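Local coordinates for penaeus monodon metallodensovirus major capsid protein (Penaeus monodon metallodensovirus, PDB 6WH7) that forms the icosahedral shell of a shrimp densovirus, sixty copies of it assembling into the capsid that presumably encloses the viral genome, at residues A[183-187]-A[291-295]. Numbering follows the deposited sequence.
Sequences MRELD and FTLET
Arg-184 reaches from the loop before strand 189-191 to Thr-295 on strand 287-302. NH1 of Arg-184 donates to OG1 of Thr-295, 2.4 Å away as modelled, a value too short to trust in detail at this resolution, and meets the hydroxyl at the guanidinium edge, near its plane; NH2 adds a weak bond. A bend at chi3 (62°) turns the arginine head toward the strand, and NH1 also bonds to Phe-90 O of helix 88-92. CD2 of Leu-293 packs over one guanidinium face, 4.1 Å above its plane and offset toward the rim.

CD1 of Leu-186 meets the edge of the Phe-291 ring, 3.8 Å from CZ, the two side chains crossing at about a right angle. CD2 of Leu-186 lies a looser 4.4 Å from CD2 of Leu-293. Leucine branches and ring fill the buried interface beside Phe-90.

Strand 287-302 pairs antiparallel with strands 59-75 and 118-135, consistent with the parvoviral jelly roll. Thr-292 OG1 bonds to Tyr-210 OH of a neighbouring subunit; Glu-294 bonds weakly to Thr-50 N of another.

Threonine offers a small acceptor hydroxyl beside a methyl; arginine's apolar stem carries a planar donor, its charge probably tempered by hydroxyl and carbonyl oxygens, tying loop to sheet.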
loop_
_atom_site.group_PDB
_atom_site.type_symbol
_atom_site.label_atom_id
_atom_site.label_comp_id
_atom_site.label_asym_id
_atom_site.label_seq_id
_atom_site.Cartn_x
_atom_site.Cartn_y
_atom_site.Cartn_z
ATOM N N MET A 183 -42.722 77.858 56.383
ATOM C CA MET A 183 -41.637 76.883 56.385
ATOM C C MET A 183 -41.096 76.610 54.987
ATOM O O MET A 183 -39.878 76.575 54.784
ATOM C CB MET A 183 -42.112 75.589 57.035
ATOM C CG MET A 183 -41.029 74.558 57.183
ATOM S SD MET A 183 -41.576 73.120 58.098
ATOM C CE MET A 183 -41.633 73.800 59.740
ATOM N N ARG A 184 -41.976 76.400 54.008
ATOM C CA ARG A 184 -41.488 75.891 52.730
ATOM C C ARG A 184 -40.795 76.953 51.893
ATOM O O ARG A 184 -39.799 76.651 51.233
ATOM C CB ARG A 184 -42.604 75.241 51.929
ATOM C CG ARG A 184 -42.961 73.869 52.409
ATOM C CD ARG A 184 -43.979 73.279 51.492
ATOM N NE ARG A 184 -43.444 73.146 50.146
ATOM C CZ ARG A 184 -42.759 72.098 49.719
ATOM N NH1 ARG A 184 -42.535 71.080 50.528
ATOM N NH2 ARG A 184 -42.309 72.066 48.479
ATOM N N GLU A 185 -41.283 78.186 51.870
ATOM C CA GLU A 185 -40.459 79.226 51.271
ATOM C C GLU A 185 -39.363 79.545 52.265
ATOM O O GLU A 185 -39.644 79.894 53.413
ATOM C CB GLU A 185 -41.267 80.469 50.898
ATOM C CG GLU A 185 -41.740 81.376 52.015
ATOM C CD GLU A 185 -42.956 80.849 52.699
ATOM O OE1 GLU A 185 -43.313 79.689 52.436
ATOM O OE2 GLU A 185 -43.582 81.602 53.468
ATOM N N LEU A 186 -38.114 79.403 51.853
ATOM C CA LEU A 186 -37.078 79.190 52.850
ATOM C C LEU A 186 -36.632 80.574 53.278
ATOM O O LEU A 186 -35.770 81.199 52.665
ATOM C CB LEU A 186 -35.949 78.379 52.237
ATOM C CG LEU A 186 -36.392 77.032 51.671
ATOM C CD1 LEU A 186 -35.323 76.437 50.798
ATOM C CD2 LEU A 186 -36.726 76.080 52.784
ATOM N N ASP A 187 -37.244 81.053 54.353
ATOM C CA ASP A 187 -36.939 82.345 54.935
ATOM C C ASP A 187 -36.249 82.269 56.282
ATOM O O ASP A 187 -35.998 83.316 56.880
ATOM C CB ASP A 187 -38.210 83.185 55.046
ATOM C CG ASP A 187 -39.286 82.492 55.819
ATOM O OD1 ASP A 187 -39.137 81.287 56.097
ATOM O OD2 ASP A 187 -40.284 83.155 56.163
ATOM N N PHE A 291 -35.287 79.970 43.279
ATOM C CA PHE A 291 -35.163 78.620 42.759
ATOM C C PHE A 291 -36.482 77.910 42.999
ATOM O O PHE A 291 -37.407 78.462 43.594
ATOM C CB PHE A 291 -33.980 77.889 43.394
ATOM C CG PHE A 291 -33.975 77.935 44.883
ATOM C CD1 PHE A 291 -34.628 76.980 45.625
ATOM C CD2 PHE A 291 -33.324 78.950 45.539
ATOM C CE1 PHE A 291 -34.623 77.039 46.982
ATOM C CE2 PHE A 291 -33.318 79.007 46.889
ATOM C CZ PHE A 291 -33.963 78.051 47.614
ATOM N N THR A 292 -36.562 76.680 42.522
ATOM C CA THR A 292 -37.743 75.856 42.690
ATOM C C THR A 292 -37.463 74.822 43.765
ATOM O O THR A 292 -36.427 74.154 43.734
ATOM C CB THR A 292 -38.116 75.174 41.377
ATOM O OG1 THR A 292 -38.327 76.170 40.376
ATOM C CG2 THR A 292 -39.378 74.380 41.536
ATOM N N LEU A 293 -38.368 74.707 44.721
ATOM C CA LEU A 293 -38.268 73.713 45.777
ATOM C C LEU A 293 -39.275 72.614 45.490
ATOM O O LEU A 293 -40.483 72.840 45.563
ATOM C CB LEU A 293 -38.513 74.337 47.145
ATOM C CG LEU A 293 -38.516 73.341 48.294
ATOM C CD1 LEU A 293 -37.167 72.693 48.412
ATOM C CD2 LEU A 293 -38.890 74.021 49.578
ATOM N N GLU A 294 -38.778 71.433 45.155
ATOM C CA GLU A 294 -39.590 70.232 45.052
ATOM C C GLU A 294 -39.204 69.289 46.174
ATOM O O GLU A 294 -38.076 68.794 46.209
ATOM C CB GLU A 294 -39.406 69.545 43.704
ATOM C CG GLU A 294 -40.073 70.230 42.552
ATOM C CD GLU A 294 -39.825 69.512 41.251
ATOM O OE1 GLU A 294 -38.913 68.665 41.207
ATOM O OE2 GLU A 294 -40.559 69.767 40.279
ATOM N N THR A 295 -40.133 69.037 47.082
ATOM C CA THR A 295 -39.922 68.095 48.163
ATOM C C THR A 295 -40.719 66.830 47.903
ATOM O O THR A 295 -41.775 66.862 47.274
ATOM C CB THR A 295 -40.324 68.688 49.513
ATOM O OG1 THR A 295 -41.715 69.019 49.497
ATOM C CG2 THR A 295 -39.536 69.934 49.785
#